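Local coordinates for putative Acetyltransferase (Lactobacillus plantarum WCFS1, PDB 3EFA), which probably transfers an acetyl group from acetyl-CoA to an amine of a still unidentified substrate, as a member of the GNAT family of N-acetyltransferases, at residues A20-V25 with T61-P66; M72-V77 with Q91-A96; T115-Y120 with Y125-G130. All blocks are in the same frame, centred on the assembly; numbering follows the deposited sequence.

Contact 1 of 3, residues A20-V25 with T61-P66; sequences ALRQAV and TLRLEP
Leu21 and Thr61 make the tight end of this contact, where helix 12-29 lies across the sheet of the GNAT fold. Leu21 points at the strand and its CD1 sits 3.9 Å from Thr61 CG2; CB of the same leucine lies 4.0 Å from that methyl, and the two side chains run alongside each other, pointing opposite ways. Thr61 has OG1 anti to its backbone N (chi1 -176°), which turns the methyl to the helix and leaves the hydroxyl to hydrogen-bond Ala49 O on the neighbouring strand. The segment axes approach to 9.6 Å at 114° between their directions, and only four residues touch.

Toward Arg63 the packing slackens. Arg22 CG still reaches Thr61 CG2 at 4.5 Å, but beyond it the two guanidinium groups come only as near as 4.3 Å, between Arg22 NH2 and Arg63 NH1, at an oblique angle. Acidic residues pair with both: Arg22 NE with Glu37, Arg63 NH1 with Asp39, and Asp42 OD1 takes both arginines. Side-on, Arg63 NE (2.9 Å) and NH2 (3.0 Å) both grip Glu65 OE2, which lies in the guanidinium plane while the nitrogens come from one face of the carboxylate. Such a network probably offsets the like charges, so that two buried arginines can sit close together beside a small apolar patch.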
loop_
_atom_site.group_PDB
_atom_site.type_symbol
_atom_site.label_atom_id
_atom_site.label_comp_id
_atom_site.label_asym_id
_atom_site.label_seq_id
_atom_site.Cartn_x
_atom_site.Cartn_y
_atom_site.Cartn_z
ATOM N N ALA A 20 11.393 -24.643 -9.651
ATOM C CA ALA A 20 11.424 -25.916 -8.941
ATOM C C ALA A 20 11.172 -25.716 -7.453
ATOM O O ALA A 20 10.407 -26.472 -6.848
ATOM C CB ALA A 20 12.776 -26.689 -9.190
ATOM N N LEU A 21 11.811 -24.701 -6.869
ATOM C CA LEU A 21 11.552 -24.351 -5.460
ATOM C C LEU A 21 10.080 -23.977 -5.227
ATOM O O LEU A 21 9.441 -24.504 -4.312
ATOM C CB LEU A 21 12.501 -23.249 -4.969
ATOM C CG LEU A 21 13.989 -23.659 -4.837
ATOM C CD1 LEU A 21 14.904 -22.502 -4.420
ATOM C CD2 LEU A 21 14.164 -24.829 -3.875
ATOM N N ARG A 22 9.531 -23.109 -6.079
ATOM C CA ARG A 22 8.141 -22.651 -5.919
ATOM C C ARG A 22 7.111 -23.780 -6.132
ATOM O O ARG A 22 6.093 -23.845 -5.426
ATOM C CB ARG A 22 7.840 -21.433 -6.813
ATOM C CG ARG A 22 8.770 -20.195 -6.577
ATOM C CD ARG A 22 8.743 -19.204 -7.762
ATOM N NE ARG A 22 7.380 -18.889 -8.196
ATOM C CZ ARG A 22 7.054 -18.230 -9.311
ATOM N NH1 ARG A 22 7.995 -17.797 -10.155
ATOM N NH2 ARG A 22 5.774 -18.010 -9.590
ATOM N N GLN A 23 7.381 -24.674 -7.083
ATOM C CA GLN A 23 6.484 -25.814 -7.330
ATOM C C GLN A 23 6.441 -26.730 -6.100
ATOM O O GLN A 23 5.375 -27.203 -5.693
ATOM C CB GLN A 23 6.912 -26.600 -8.597
ATOM C CG GLN A 23 6.265 -27.997 -8.794
ATOM C CD GLN A 23 4.808 -27.956 -9.280
ATOM O OE1 GLN A 23 4.356 -26.977 -9.884
ATOM N NE2 GLN A 23 4.068 -29.025 -9.005
ATOM N N ALA A 24 7.598 -26.958 -5.495
ATOM C CA ALA A 24 7.668 -27.872 -4.362
ATOM C C ALA A 24 6.973 -27.304 -3.126
ATOM O O ALA A 24 6.233 -28.028 -2.453
ATOM C CB ALA A 24 9.121 -28.254 -4.046
ATOM N N VAL A 25 7.199 -26.013 -2.849
ATOM C CA VAL A 25 6.701 -25.355 -1.633
ATOM C C VAL A 25 5.242 -24.865 -1.710
ATOM O O VAL A 25 4.407 -25.238 -0.883
ATOM C CB VAL A 25 7.615 -24.163 -1.212
ATOM C CG1 VAL A 25 7.010 -23.392 -0.048
ATOM C CG2 VAL A 25 9.022 -24.648 -0.843
ATOM N N THR A 61 14.920 -18.672 -2.709
ATOM C CA THR A 61 14.675 -17.845 -3.899
ATOM C C THR A 61 13.696 -16.692 -3.661
ATOM O O THR A 61 12.868 -16.739 -2.754
ATOM C CB THR A 61 14.135 -18.701 -5.103
ATOM O OG1 THR A 61 14.001 -17.876 -6.269
ATOM C CG2 THR A 61 12.768 -19.292 -4.782
ATOM N N LEU A 62 13.802 -15.662 -4.489
ATOM C CA LEU A 62 12.779 -14.614 -4.575
ATOM C C LEU A 62 12.666 -14.061 -6.014
ATOM O O LEU A 62 13.592 -14.209 -6.820
ATOM C CB LEU A 62 13.033 -13.494 -3.548
ATOM C CG LEU A 62 14.275 -12.592 -3.641
ATOM C CD1 LEU A 62 14.123 -11.502 -4.707
ATOM C CD2 LEU A 62 14.569 -11.961 -2.279
ATOM N N ARG A 63 11.532 -13.441 -6.332
ATOM C CA ARG A 63 11.299 -12.897 -7.669
ATOM C C ARG A 63 11.453 -11.369 -7.680
ATOM O O ARG A 63 10.883 -10.658 -6.833
ATOM C CB ARG A 63 9.906 -13.310 -8.195
ATOM C CG ARG A 63 9.597 -12.853 -9.656
ATOM C CD ARG A 63 8.308 -13.474 -10.236
ATOM N NE ARG A 63 7.084 -12.820 -9.748
ATOM C CZ ARG A 63 5.846 -13.093 -10.171
ATOM N NH1 ARG A 63 5.637 -14.022 -11.112
ATOM N NH2 ARG A 63 4.810 -12.426 -9.654
ATOM N N LEU A 64 12.217 -10.855 -8.639
ATOM C CA LEU A 64 12.390 -9.403 -8.739
ATOM C C LEU A 64 11.243 -8.751 -9.535
ATOM O O LEU A 64 11.022 -9.088 -10.700
ATOM C CB LEU A 64 13.781 -9.065 -9.304
ATOM C CG LEU A 64 14.864 -9.604 -8.342
ATOM C CD1 LEU A 64 16.031 -10.269 -9.036
ATOM C CD2 LEU A 64 15.348 -8.534 -7.340
ATOM N N GLU A 65 10.504 -7.853 -8.871
ATOM C CA GLU A 65 9.328 -7.186 -9.442
ATOM C C GLU A 65 9.409 -5.645 -9.328
ATOM O O GLU A 65 8.758 -5.033 -8.463
ATOM C CB GLU A 65 8.030 -7.695 -8.781
ATOM C CG GLU A 65 7.898 -9.223 -8.697
ATOM C CD GLU A 65 6.623 -9.700 -7.982
ATOM O OE1 GLU A 65 5.719 -8.868 -7.711
ATOM O OE2 GLU A 65 6.528 -10.914 -7.684
ATOM N N PRO A 66 10.176 -5.008 -10.228
ATOM C CA PRO A 66 10.293 -3.533 -10.231
ATOM C C PRO A 66 8.929 -2.846 -10.369
ATOM O O PRO A 66 8.097 -3.309 -11.161
ATOM C CB PRO A 66 11.103 -3.219 -11.493
ATOM C CG PRO A 66 11.416 -4.545 -12.169
ATOM C CD PRO A 66 10.715 -5.655 -11.443
#

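Contact 2 of 3, residues M72-V77 with Q91-A96. With FMT (formic acid), chain B.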
loop_
_atom_site.group_PDB
_atom_site.type_symbol
_atom_site.label_atom_id
_atom_site.label_comp_id
_atom_site.label_asym_id
_atom_site.label_seq_id
_atom_site.Cartn_x
_atom_site.Cartn_y
_atom_site.Cartn_z
HETATM N N MSE A 72 11.265 -1.145 -5.568
HETATM C CA MSE A 72 11.447 -2.552 -5.930
HETATM C C MSE A 72 10.615 -3.457 -5.041
HETATM O O MSE A 72 10.740 -3.413 -3.820
HETATM C CB MSE A 72 12.911 -2.977 -5.822
HETATM C CG MSE A 72 13.105 -4.487 -5.985
HETATM SE SE MSE A 72 12.797 -5.182 -7.807
HETATM C CE MSE A 72 14.189 -4.115 -8.693
ATOM N N ARG A 73 9.762 -4.274 -5.647
ATOM C CA ARG A 73 9.038 -5.281 -4.878
ATOM C C ARG A 73 9.743 -6.643 -4.994
ATOM O O ARG A 73 10.115 -7.069 -6.097
ATOM C CB ARG A 73 7.559 -5.356 -5.293
ATOM C CG ARG A 73 6.755 -6.446 -4.566
ATOM C CD ARG A 73 5.359 -6.607 -5.176
ATOM N NE ARG A 73 4.642 -5.344 -5.134
ATOM C CZ ARG A 73 3.482 -5.094 -5.734
ATOM N NH1 ARG A 73 2.884 -6.029 -6.459
ATOM N NH2 ARG A 73 2.929 -3.890 -5.612
ATOM N N PHE A 74 9.963 -7.289 -3.850
ATOM C CA PHE A 74 10.516 -8.644 -3.808
ATOM C C PHE A 74 9.379 -9.651 -3.569
ATOM O O PHE A 74 8.713 -9.589 -2.532
ATOM C CB PHE A 74 11.536 -8.773 -2.677
ATOM C CG PHE A 74 12.611 -7.710 -2.680
ATOM C CD1 PHE A 74 13.679 -7.774 -3.581
ATOM C CD2 PHE A 74 12.572 -6.660 -1.757
ATOM C CE1 PHE A 74 14.685 -6.805 -3.575
ATOM C CE2 PHE A 74 13.571 -5.680 -1.740
ATOM C CZ PHE A 74 14.631 -5.750 -2.648
ATOM N N GLY A 75 9.146 -10.564 -4.515
ATOM C CA GLY A 75 8.063 -11.531 -4.382
ATOM C C GLY A 75 8.400 -13.015 -4.547
ATOM O O GLY A 75 9.580 -13.396 -4.676
ATOM N N ARG A 76 7.350 -13.846 -4.552
ATOM C CA ARG A 76 7.462 -15.316 -4.618
ATOM C C ARG A 76 8.641 -15.879 -3.787
ATOM O O ARG A 76 9.508 -16.630 -4.295
ATOM C CB ARG A 76 7.494 -15.798 -6.082
ATOM C CG ARG A 76 6.271 -15.340 -6.918
ATOM C CD ARG A 76 4.947 -15.770 -6.270
ATOM N NE ARG A 76 3.816 -15.899 -7.199
ATOM C CZ ARG A 76 2.885 -14.964 -7.430
ATOM N NH1 ARG A 76 2.936 -13.774 -6.828
ATOM N NH2 ARG A 76 1.891 -15.218 -8.284
ATOM N N VAL A 77 8.627 -15.525 -2.501
ATOM C CA VAL A 77 9.695 -15.803 -1.535
ATOM C C VAL A 77 9.546 -17.180 -0.871
ATOM O O VAL A 77 8.511 -17.468 -0.280
ATOM C CB VAL A 77 9.669 -14.741 -0.421
ATOM C CG1 VAL A 77 10.896 -14.863 0.490
ATOM C CG2 VAL A 77 9.548 -13.325 -1.027
ATOM N N GLN A 91 19.773 -13.807 4.396
ATOM C CA GLN A 91 20.997 -13.580 3.630
ATOM C C GLN A 91 20.689 -13.192 2.171
ATOM O O GLN A 91 21.283 -12.253 1.627
ATOM C CB GLN A 91 21.866 -14.842 3.656
ATOM C CG GLN A 91 23.341 -14.638 3.313
ATOM C CD GLN A 91 24.252 -14.696 4.541
ATOM O OE1 GLN A 91 23.832 -15.128 5.618
ATOM N NE2 GLN A 91 25.505 -14.267 4.378
ATOM N N LEU A 92 19.766 -13.916 1.541
ATOM C CA LEU A 92 19.346 -13.614 0.169
ATOM C C LEU A 92 18.768 -12.198 0.051
ATOM O O LEU A 92 19.146 -11.429 -0.850
ATOM C CB LEU A 92 18.321 -14.645 -0.337
ATOM C CG LEU A 92 17.888 -14.506 -1.815
ATOM C CD1 LEU A 92 19.090 -14.418 -2.774
ATOM C CD2 LEU A 92 16.946 -15.620 -2.262
ATOM N N LEU A 93 17.860 -11.861 0.968
ATOM C CA LEU A 93 17.206 -10.562 0.950
ATOM C C LEU A 93 18.197 -9.412 1.123
ATOM O O LEU A 93 18.135 -8.412 0.388
ATOM C CB LEU A 93 16.115 -10.489 2.019
ATOM C CG LEU A 93 15.376 -9.150 2.131
ATOM C CD1 LEU A 93 14.608 -8.828 0.831
ATOM C CD2 LEU A 93 14.436 -9.128 3.358
ATOM N N THR A 94 19.105 -9.551 2.089
ATOM C CA THR A 94 20.174 -8.560 2.286
ATOM C C THR A 94 20.980 -8.362 0.995
ATOM O O THR A 94 21.339 -7.237 0.651
ATOM C CB THR A 94 21.126 -8.945 3.453
ATOM O OG1 THR A 94 20.399 -8.983 4.688
ATOM C CG2 THR A 94 22.277 -7.944 3.587
ATOM N N ALA A 95 21.242 -9.445 0.258
ATOM C CA ALA A 95 21.920 -9.295 -1.037
ATOM C C ALA A 95 21.042 -8.664 -2.136
ATOM O O ALA A 95 21.524 -7.877 -2.946
ATOM C CB ALA A 95 22.533 -10.620 -1.501
ATOM N N ALA A 96 19.757 -8.993 -2.156
ATOM C CA ALA A 96 18.846 -8.420 -3.156
ATOM C C ALA A 96 18.632 -6.905 -2.984
ATOM O O ALA A 96 18.516 -6.173 -3.980
ATOM C CB ALA A 96 17.493 -9.172 -3.171
HETATM C C FMT B . -0.628 -4.537 -7.038
HETATM O O1 FMT B . 0.353 -3.962 -7.499
HETATM O O2 FMT B . -0.600 -5.165 -5.980
#
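The beta-alpha-beta unit made by strand 71-79, helix 88-102 and strand 107-113 belongs to the core of the GNAT fold, and this contact is where its first strand packs against its helix. One aromatic side chain carries the strand's share. Phe74 points at the helix, its CG beside the backbone N (chi1 -52°) and anti to the carbonyl carbon, which brings the ring against Leu93 and Ala96, about one turn apart. The Leu93 side chain crosses that of Phe74 at about a right angle and lays CD1 over one ring face, a CH-pi contact 4.2 Å from the centroid and 20° off the normal. On the opposite face lies CG of selenomethionine Met72, so the ring is sandwiched between aliphatic groups. Ala96 comes in obliquely, its CB 3.7 Å from Phe74 CE1; the small methyl lets the helix backbone approach the ring. Leu62 and Ile110, from the strands flanking 71-79, also touch Phe74.

Arg73, the residue before it, reaches the other way. Its NE pairs with Glu109, and it packs on Thr128 of the second subunit. At its guanidinium edge, a formic acid, probably from the crystallisation liquor, places O1 3.2 Å from Arg73 NH2 and, in a weaker bond, 3.4 Å from Arg73 NH1.

Contact 3 of 3, residues T115-Y120 with Y125-G130. With FMT (formic acid), chain D.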
loop_
_atom_site.group_PDB
_atom_site.type_symbol
_atom_site.label_atom_id
_atom_site.label_comp_id
_atom_site.label_asym_id
_atom_site.label_seq_id
_atom_site.Cartn_x
_atom_site.Cartn_y
_atom_site.Cartn_z
ATOM N N THR A 115 1.612 -13.527 9.324
ATOM C CA THR A 115 2.493 -14.264 10.226
ATOM C C THR A 115 3.983 -13.912 10.107
ATOM O O THR A 115 4.774 -14.230 10.993
ATOM C CB THR A 115 2.320 -15.788 10.055
ATOM O OG1 THR A 115 3.392 -16.464 10.720
ATOM C CG2 THR A 115 2.331 -16.175 8.582
ATOM N N ALA A 116 4.368 -13.249 9.022
ATOM C CA ALA A 116 5.773 -12.886 8.824
ATOM C C ALA A 116 6.102 -11.438 9.218
ATOM O O ALA A 116 7.224 -10.976 9.019
ATOM C CB ALA A 116 6.191 -13.155 7.375
ATOM N N GLN A 117 5.131 -10.727 9.783
ATOM C CA GLN A 117 5.321 -9.308 10.068
ATOM C C GLN A 117 6.621 -9.041 10.849
ATOM O O GLN A 117 7.445 -8.216 10.432
ATOM C CB GLN A 117 4.088 -8.710 10.777
ATOM C CG GLN A 117 4.275 -7.268 11.247
ATOM C CD GLN A 117 2.961 -6.557 11.619
ATOM O OE1 GLN A 117 1.862 -6.994 11.253
ATOM N NE2 GLN A 117 3.083 -5.437 12.334
ATOM N N ARG A 118 6.807 -9.749 11.964
ATOM C CA ARG A 118 7.943 -9.503 12.858
ATOM C C ARG A 118 9.282 -9.738 12.188
ATOM O O ARG A 118 10.223 -8.960 12.363
ATOM C CB ARG A 118 7.861 -10.361 14.121
ATOM C CG ARG A 118 9.049 -10.140 15.066
ATOM C CD ARG A 118 8.989 -11.050 16.294
ATOM N NE ARG A 118 9.989 -10.744 17.328
ATOM C CZ ARG A 118 10.449 -9.528 17.632
ATOM N NH1 ARG A 118 10.009 -8.449 16.993
ATOM N NH2 ARG A 118 11.353 -9.389 18.596
ATOM N N PHE A 119 9.364 -10.835 11.440
ATOM C CA PHE A 119 10.541 -11.149 10.640
ATOM C C PHE A 119 10.962 -9.933 9.801
ATOM O O PHE A 119 12.113 -9.492 9.874
ATOM C CB PHE A 119 10.247 -12.366 9.756
ATOM C CG PHE A 119 11.347 -12.712 8.788
ATOM C CD1 PHE A 119 12.463 -13.433 9.204
ATOM C CD2 PHE A 119 11.255 -12.340 7.454
ATOM C CE1 PHE A 119 13.481 -13.766 8.301
ATOM C CE2 PHE A 119 12.259 -12.667 6.554
ATOM C CZ PHE A 119 13.377 -13.381 6.977
ATOM N N TYR A 120 10.029 -9.373 9.030
ATOM C CA TYR A 120 10.364 -8.237 8.168
ATOM C C TYR A 120 10.681 -6.960 8.955
ATOM O O TYR A 120 11.495 -6.146 8.509
ATOM C CB TYR A 120 9.302 -8.015 7.068
ATOM C CG TYR A 120 9.353 -9.103 6.006
ATOM C CD1 TYR A 120 10.459 -9.227 5.162
ATOM C CD2 TYR A 120 8.317 -10.023 5.864
ATOM C CE1 TYR A 120 10.529 -10.232 4.208
ATOM C CE2 TYR A 120 8.376 -11.031 4.908
ATOM C CZ TYR A 120 9.488 -11.131 4.081
ATOM O OH TYR A 120 9.557 -12.131 3.124
ATOM N N TYR A 125 11.673 -3.301 7.762
ATOM C CA TYR A 125 10.411 -2.903 7.107
ATOM C C TYR A 125 9.353 -2.443 8.129
ATOM O O TYR A 125 9.427 -2.797 9.306
ATOM C CB TYR A 125 9.854 -4.048 6.235
ATOM C CG TYR A 125 10.716 -4.373 5.028
ATOM C CD1 TYR A 125 10.347 -3.961 3.742
ATOM C CD2 TYR A 125 11.910 -5.076 5.179
ATOM C CE1 TYR A 125 11.151 -4.241 2.631
ATOM C CE2 TYR A 125 12.718 -5.360 4.095
ATOM C CZ TYR A 125 12.341 -4.943 2.822
ATOM O OH TYR A 125 13.162 -5.231 1.761
ATOM N N ARG A 126 8.387 -1.641 7.677
ATOM C CA ARG A 126 7.224 -1.266 8.500
ATOM C C ARG A 126 5.896 -1.378 7.716
ATOM O O ARG A 126 5.856 -1.134 6.510
ATOM C CB ARG A 126 7.389 0.160 9.062
ATOM C CG ARG A 126 7.404 1.199 7.962
ATOM C CD ARG A 126 7.458 2.640 8.455
ATOM N NE ARG A 126 6.953 3.554 7.427
ATOM C CZ ARG A 126 7.492 3.683 6.215
ATOM N NH1 ARG A 126 8.553 2.951 5.868
ATOM N NH2 ARG A 126 6.969 4.533 5.337
ATOM N N VAL A 127 4.814 -1.733 8.407
ATOM C CA VAL A 127 3.488 -1.785 7.791
ATOM C C VAL A 127 3.055 -0.396 7.325
ATOM O O VAL A 127 3.153 0.563 8.084
ATOM C CB VAL A 127 2.426 -2.319 8.779
ATOM C CG1 VAL A 127 1.034 -2.376 8.110
ATOM C CG2 VAL A 127 2.848 -3.693 9.337
ATOM N N THR A 128 2.609 -0.280 6.072
ATOM C CA THR A 128 2.019 0.980 5.594
ATOM C C THR A 128 0.543 0.832 5.240
ATOM O O THR A 128 -0.137 1.821 5.007
ATOM C CB THR A 128 2.756 1.617 4.370
ATOM O OG1 THR A 128 2.863 0.663 3.306
ATOM C CG2 THR A 128 4.147 2.152 4.749
ATOM N N ALA A 129 0.058 -0.403 5.193
ATOM C CA ALA A 129 -1.347 -0.662 4.888
ATOM C C ALA A 129 -1.753 -2.080 5.302
ATOM O O ALA A 129 -0.938 -3.005 5.270
ATOM C CB ALA A 129 -1.630 -0.433 3.405
ATOM N N GLY A 130 -3.012 -2.238 5.701
ATOM C CA GLY A 130 -3.539 -3.535 6.087
ATOM C C GLY A 130 -3.478 -3.766 7.581
ATOM O O GLY A 130 -3.113 -2.859 8.335
HETATM C C FMT D . 11.903 1.897 7.060
HETATM O O1 FMT D . 12.406 2.793 6.373
HETATM O O2 FMT D . 10.691 1.710 7.208
#
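Tyr120 and Tyr125 meet twice, once through the backbone and once through their rings, across the short turn that joins helix 117-122 to strand 126-129. Tyr125 N donates to Tyr120 O at 2.9 Å, with a fairly straight N-H...O angle of 161°. The same carbonyl oxygen lies at the edge of the Tyr125 ring, 3.5 Å from Tyr125 CD2. Beside this bond the rings form a T-shaped pair: the edge of Tyr120 is turned to the face of Tyr125, planes at 78° and centroids 6.0 Å apart. Tyr125 OH goes on to hydrogen-bond Glu97 of helix 88-102.

Farther out, Gln117 stretches from the helix with CG anti to its backbone N (chi1 174°), bringing the amide against Val127 CG2, 3.5 Å from Gln117 NE2; that nitrogen finds its polar partner in Glu121. Arg126 turns away from the helix and packs on Ala68 of the second subunit; its NH1 holds formic acid O2 at 2.8 Å while Thr128 CG2 covers one guanidinium face. A leucine in place of Arg126 would probably leave that O2 without its Arg126 donor and the Thr128 methyl without its flat partner. The contact thus passes from aromatic packing and a backbone bond to a polar end, where Arg126 binds a small crystallisation molecule.

How the contacts relate
All three contacts reach the same mixed sheet. Contacts 1 and 2 are buried near the middle of the chain, their centres 10 Å apart, and are joined through the neighbouring strands 57-66 and 71-79, where Glu65 N probably bonds to Arg73 O. Their chemistry differs: contact 2 is wholly apolar between strand and helix, whereas contact 1 sets a small apolar patch beside buried charges. Contact 3 lies farther out, its centre about 15 Å from the chain centre, at strand 126-129, the last of this chain's sheet, where the second subunit packs, and is only partly buried. Its tyrosines nevertheless reach the core of contact 2, Tyr125 OH lying 3.6 Å from Phe74 CE2. Contacts 1 and 3 do not touch.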